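Local coordinates for protein protease LasA (Pseudomonas aeruginosa, PDB 3IT5) that cuts glycine-rich peptides as a secreted zinc metallopeptidase of family M23, degrading staphylococcal pentaglycine cross-links and elastin, at residues T77-N89 with K98-E112. Sequence-based numbering, arbitrary orientation.
Sequences TNYYHMDQIQVSN and KLGVYAGNINTALCE
His81 and Ala109 join the active-site end of an antiparallel strand pair to the short helix 106-109 in the M23 peptidase β-sheet. Three backbone bonds tie the strands: Asp83 and Val101 bond reciprocally, N to O both ways, and Ala103 N donates to His81 O. Farther along, Gln86 N reaches Leu99 O (3.0 Å), where Leu99 and Gly100 form a classic β-bulge against strand 50-52.

Among polar side chains, His81 ND1 donates to Ala109 O (2.7 Å) almost straight, at 170°, with the oxygen in the ring plane. This bond fixes the rotation of the inferred proton donor/acceptor, beside His120 and the zinc ligand His122, while Leu110 CD2 abuts the same ring edge. Tyr80 OH, hydrogen-bonded to Gly113 O, also accepts weakly from Glu112 N. One water bridges Asp83 OD2 and Gly104 N; another links Gln86 NE2 to Lys98 O, which NE2 also reaches directly in a weak bond.

On the face carrying Asp83, Val101 CG2 meets Gln84 CB. An apolar cluster forms at the Leu99 end: Met82, bent at chi2 and chi3, curls its CE back to Leu99 CB (4.0 Å). With CG anti to its carbonyl carbon (chi1 -53°), Leu99 sends CD2 to Val87 CG2 and sets CD1 over the Tyr79 ring, 3.8 Å from the centroid and 3° off the normal.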
loop_
_atom_site.group_PDB
_atom_site.type_symbol
_atom_site.label_atom_id
_atom_site.label_comp_id
_atom_site.label_asym_id
_atom_site.label_seq_id
_atom_site.Cartn_x
_atom_site.Cartn_y
_atom_site.Cartn_z
ATOM N N THR A 77 1.348 8.609 -2.191
ATOM C CA THR A 77 1.235 7.357 -1.459
ATOM C C THR A 77 2.293 7.278 -0.365
ATOM O O THR A 77 3.433 7.700 -0.556
ATOM C CB THR A 77 1.309 6.134 -2.396
ATOM O OG1 THR A 77 2.381 6.305 -3.331
ATOM C CG2 THR A 77 0.000 5.972 -3.159
ATOM N N ASN A 78 1.893 6.759 0.789
ATOM C CA ASN A 78 2.810 6.565 1.899
ATOM C C ASN A 78 3.122 5.089 2.118
ATOM O O ASN A 78 2.272 4.228 1.898
ATOM C CB ASN A 78 2.244 7.188 3.174
ATOM C CG ASN A 78 3.326 7.583 4.153
ATOM O OD1 ASN A 78 4.015 8.587 3.963
ATOM N ND2 ASN A 78 3.485 6.792 5.210
ATOM N N TYR A 79 4.348 4.815 2.555
ATOM C CA TYR A 79 4.847 3.457 2.725
ATOM C C TYR A 79 5.559 3.376 4.071
ATOM O O TYR A 79 6.617 3.978 4.259
ATOM C CB TYR A 79 5.812 3.090 1.588
ATOM C CG TYR A 79 5.238 3.313 0.205
ATOM C CD1 TYR A 79 5.203 4.596 -0.362
ATOM C CD2 TYR A 79 4.726 2.253 -0.532
ATOM C CE1 TYR A 79 4.664 4.806 -1.614
ATOM C CE2 TYR A 79 4.195 2.456 -1.795
ATOM C CZ TYR A 79 4.162 3.731 -2.329
ATOM O OH TYR A 79 3.636 3.928 -3.585
ATOM N N TYR A 80 4.962 2.648 5.011
ATOM C CA TYR A 80 5.534 2.513 6.345
ATOM C C TYR A 80 5.847 1.049 6.622
ATOM O O TYR A 80 5.403 0.160 5.887
ATOM C CB TYR A 80 4.600 3.123 7.408
ATOM C CG TYR A 80 5.218 3.261 8.790
ATOM C CD1 TYR A 80 6.433 3.926 8.975
ATOM C CD2 TYR A 80 4.580 2.739 9.914
ATOM C CE1 TYR A 80 6.998 4.055 10.245
ATOM C CE2 TYR A 80 5.140 2.865 11.192
ATOM C CZ TYR A 80 6.343 3.517 11.346
ATOM O OH TYR A 80 6.891 3.636 12.598
ATOM N N HIS A 81 6.619 0.808 7.681
ATOM C CA HIS A 81 7.196 -0.508 7.971
ATOM C C HIS A 81 8.145 -0.938 6.846
ATOM O O HIS A 81 8.146 -2.092 6.428
ATOM C CB HIS A 81 6.120 -1.575 8.203
ATOM C CG HIS A 81 5.091 -1.203 9.224
ATOM N ND1 HIS A 81 5.414 -0.752 10.487
ATOM C CD2 HIS A 81 3.738 -1.265 9.180
ATOM C CE1 HIS A 81 4.304 -0.528 11.169
ATOM N NE2 HIS A 81 3.273 -0.834 10.400
ATOM N N MET A 82 8.947 0.009 6.368
ATOM C CA MET A 82 9.913 -0.236 5.298
ATOM C C MET A 82 11.283 -0.594 5.859
ATOM O O MET A 82 11.563 -0.374 7.039
ATOM C CB MET A 82 10.040 0.993 4.394
ATOM C CG MET A 82 8.796 1.332 3.584
ATOM S SD MET A 82 8.423 0.109 2.318
ATOM C CE MET A 82 9.857 0.245 1.240
ATOM N N ASP A 83 12.128 -1.157 5.002
ATOM C CA ASP A 83 13.506 -1.479 5.350
ATOM C C ASP A 83 14.328 -1.463 4.069
ATOM O O ASP A 83 13.768 -1.537 2.972
ATOM C CB ASP A 83 13.577 -2.857 6.030
ATOM C CG ASP A 83 14.942 -3.151 6.651
ATOM O OD1 ASP A 83 15.716 -2.208 6.933
ATOM O OD2 ASP A 83 15.240 -4.345 6.864
ATOM N N GLN A 84 15.648 -1.337 4.209
ATOM C CA GLN A 84 16.578 -1.448 3.085
ATOM C C GLN A 84 16.178 -0.516 1.935
ATOM O O GLN A 84 16.125 -0.919 0.762
ATOM C CB GLN A 84 16.680 -2.914 2.626
ATOM C CG GLN A 84 17.126 -3.881 3.735
ATOM C CD GLN A 84 17.150 -5.341 3.300
ATOM O OE1 GLN A 84 17.241 -5.653 2.115
ATOM N NE2 GLN A 84 17.080 -6.244 4.271
ATOM N N ILE A 85 15.894 0.736 2.291
ATOM C CA ILE A 85 15.461 1.747 1.329
ATOM C C ILE A 85 16.537 2.000 0.277
ATOM O O ILE A 85 17.688 2.306 0.599
ATOM C CB ILE A 85 15.022 3.062 2.022
ATOM C CG1 ILE A 85 13.896 2.770 3.027
ATOM C CG2 ILE A 85 14.578 4.097 0.979
ATOM C CD1 ILE A 85 13.293 4.004 3.694
ATOM N N GLN A 86 16.153 1.834 -0.983
ATOM C CA GLN A 86 17.090 1.947 -2.088
ATOM C C GLN A 86 16.773 3.117 -3.026
ATOM O O GLN A 86 17.194 3.133 -4.185
ATOM C CB GLN A 86 17.191 0.622 -2.846
ATOM C CG GLN A 86 15.906 0.135 -3.483
ATOM C CD GLN A 86 16.144 -1.019 -4.434
ATOM O OE1 GLN A 86 16.735 -2.033 -4.062
ATOM N NE2 GLN A 86 15.680 -0.873 -5.671
ATOM N N VAL A 87 16.032 4.093 -2.509
ATOM C CA VAL A 87 15.760 5.337 -3.239
ATOM C C VAL A 87 16.181 6.541 -2.386
ATOM O O VAL A 87 16.403 6.398 -1.176
ATOM C CB VAL A 87 14.279 5.449 -3.699
ATOM C CG1 VAL A 87 14.025 4.561 -4.924
ATOM C CG2 VAL A 87 13.315 5.113 -2.568
ATOM N N SER A 88 16.299 7.708 -3.016
ATOM C CA SER A 88 16.802 8.912 -2.344
ATOM C C SER A 88 15.816 10.076 -2.378
ATOM O O SER A 88 14.859 10.070 -3.153
ATOM C CB SER A 88 18.127 9.362 -2.977
ATOM O OG SER A 88 19.069 8.306 -3.006
ATOM N N ASN A 89 16.068 11.072 -1.528
ATOM C CA ASN A 89 15.323 12.324 -1.531
ATOM C C ASN A 89 15.434 13.017 -2.883
ATOM O O ASN A 89 16.536 13.220 -3.391
ATOM C CB ASN A 89 15.835 13.260 -0.430
ATOM C CG ASN A 89 15.407 12.821 0.961
ATOM O OD1 ASN A 89 14.267 12.393 1.173
ATOM N ND2 ASN A 89 16.320 12.932 1.921
ATOM N N LYS A 98 11.326 -0.306 -7.459
ATOM C CA LYS A 98 11.552 -0.892 -6.140
ATOM C C LYS A 98 12.058 0.149 -5.144
ATOM O O LYS A 98 13.102 0.764 -5.351
ATOM C CB LYS A 98 12.508 -2.089 -6.221
ATOM C CG LYS A 98 12.845 -2.712 -4.870
ATOM C CD LYS A 98 13.545 -4.058 -5.040
ATOM C CE LYS A 98 14.064 -4.599 -3.706
ATOM N NZ LYS A 98 14.546 -6.008 -3.855
ATOM N N LEU A 99 11.298 0.336 -4.068
ATOM C CA LEU A 99 11.635 1.302 -3.017
ATOM C C LEU A 99 12.466 0.663 -1.911
ATOM O O LEU A 99 13.183 1.356 -1.182
ATOM C CB LEU A 99 10.358 1.898 -2.419
ATOM C CG LEU A 99 9.329 2.511 -3.378
ATOM C CD1 LEU A 99 8.165 3.120 -2.595
ATOM C CD2 LEU A 99 9.972 3.559 -4.278
ATOM N N GLY A 100 12.343 -0.658 -1.782
ATOM C CA GLY A 100 13.052 -1.421 -0.764
ATOM C C GLY A 100 12.337 -2.725 -0.459
ATOM O O GLY A 100 11.893 -3.440 -1.366
ATOM N N VAL A 101 12.229 -3.035 0.829
ATOM C CA VAL A 101 11.487 -4.206 1.292
ATOM C C VAL A 101 10.647 -3.799 2.487
ATOM O O VAL A 101 10.906 -2.754 3.092
ATOM C CB VAL A 101 12.432 -5.375 1.699
ATOM C CG1 VAL A 101 13.082 -6.013 0.470
ATOM C CG2 VAL A 101 13.504 -4.899 2.686
ATOM N N TYR A 102 9.632 -4.595 2.824
ATOM C CA TYR A 102 9.002 -4.420 4.126
ATOM C C TYR A 102 9.862 -5.099 5.187
ATOM O O TYR A 102 10.587 -6.050 4.891
ATOM C CB TYR A 102 7.525 -4.849 4.157
ATOM C CG TYR A 102 7.203 -6.292 3.824
ATOM C CD1 TYR A 102 7.299 -7.293 4.790
ATOM C CD2 TYR A 102 6.740 -6.645 2.557
ATOM C CE1 TYR A 102 6.980 -8.617 4.492
ATOM C CE2 TYR A 102 6.413 -7.966 2.248
ATOM C CZ TYR A 102 6.536 -8.944 3.218
ATOM O OH TYR A 102 6.218 -10.246 2.917
ATOM N N ALA A 103 9.808 -4.585 6.413
ATOM C CA ALA A 103 10.740 -5.002 7.462
ATOM C C ALA A 103 10.446 -6.395 8.021
ATOM O O ALA A 103 9.288 -6.757 8.253
ATOM C CB ALA A 103 10.779 -3.960 8.583
ATOM N N GLY A 104 11.510 -7.171 8.222
ATOM C CA GLY A 104 11.414 -8.503 8.833
ATOM C C GLY A 104 11.815 -8.517 10.298
ATOM O O GLY A 104 11.928 -9.585 10.910
ATOM N N ASN A 105 12.063 -7.333 10.852
ATOM C CA ASN A 105 12.303 -7.178 12.281
ATOM C C ASN A 105 11.520 -5.995 12.850
ATOM O O ASN A 105 11.482 -4.917 12.244
ATOM C CB ASN A 105 13.799 -7.067 12.595
ATOM C CG ASN A 105 14.431 -5.831 12.002
ATOM O OD1 ASN A 105 14.512 -4.795 12.663
ATOM N ND2 ASN A 105 14.876 -5.921 10.761
ATOM N N ILE A 106 10.893 -6.211 14.005
ATOM C CA ILE A 106 10.014 -5.220 14.634
ATOM C C ILE A 106 10.734 -3.901 14.937
ATOM O O ILE A 106 10.117 -2.837 14.997
ATOM C CB ILE A 106 9.364 -5.788 15.933
ATOM C CG1 ILE A 106 8.075 -5.026 16.272
ATOM C CG2 ILE A 106 10.362 -5.786 17.106
ATOM C CD1 ILE A 106 7.144 -5.751 17.245
ATOM N N ASN A 107 12.047 -3.992 15.122
ATOM C CA ASN A 107 12.870 -2.857 15.506
ATOM C C ASN A 107 12.877 -1.810 14.399
ATOM O O ASN A 107 12.585 -0.632 14.636
ATOM C CB ASN A 107 14.291 -3.339 15.829
ATOM C CG ASN A 107 14.303 -4.695 16.546
ATOM O OD1 ASN A 107 13.794 -5.700 16.030
ATOM N ND2 ASN A 107 14.877 -4.724 17.733
ATOM N N THR A 108 13.198 -2.259 13.190
ATOM C CA THR A 108 13.147 -1.404 12.010
ATOM C C THR A 108 11.695 -1.089 11.662
ATOM O O THR A 108 11.361 0.064 11.390
ATOM C CB THR A 108 13.870 -2.047 10.820
ATOM O OG1 THR A 108 15.193 -2.425 11.227
ATOM C CG2 THR A 108 13.960 -1.074 9.645
ATOM N N ALA A 109 10.840 -2.112 11.712
ATOM C CA ALA A 109 9.411 -1.976 11.414
ATOM C C ALA A 109 8.739 -0.807 12.133
ATOM O O ALA A 109 7.783 -0.211 11.623
ATOM C CB ALA A 109 8.677 -3.281 11.723
ATOM N N LEU A 110 9.246 -0.479 13.316
ATOM C CA LEU A 110 8.664 0.586 14.115
ATOM C C LEU A 110 9.701 1.655 14.458
ATOM O O LEU A 110 9.781 2.101 15.597
ATOM C CB LEU A 110 8.007 0.007 15.383
ATOM C CG LEU A 110 6.942 -1.083 15.190
ATOM C CD1 LEU A 110 6.625 -1.751 16.504
ATOM C CD2 LEU A 110 5.659 -0.544 14.540
ATOM N N CYS A 111 10.481 2.072 13.459
ATOM C CA CYS A 111 11.487 3.132 13.642
ATOM C C CYS A 111 10.861 4.475 14.041
ATOM O O CYS A 111 11.496 5.301 14.714
ATOM C CB CYS A 111 12.356 3.290 12.383
ATOM S SG CYS A 111 11.706 4.378 11.075
ATOM N N GLU A 112 9.614 4.686 13.626
ATOM C CA GLU A 112 8.906 5.925 13.938
ATOM C C GLU A 112 7.705 5.680 14.848
ATOM O O GLU A 112 6.732 6.430 14.819
ATOM C CB GLU A 112 8.510 6.666 12.653
ATOM C CG GLU A 112 9.689 7.346 11.966
ATOM C CD GLU A 112 9.301 8.057 10.688
ATOM O OE1 GLU A 112 8.854 9.225 10.756
ATOM O OE2 GLU A 112 9.459 7.454 9.611
HETATM O O HOH W 1 13.688 -6.707 6.478
HETATM O O HOH W 2 14.912 1.176 -7.210
#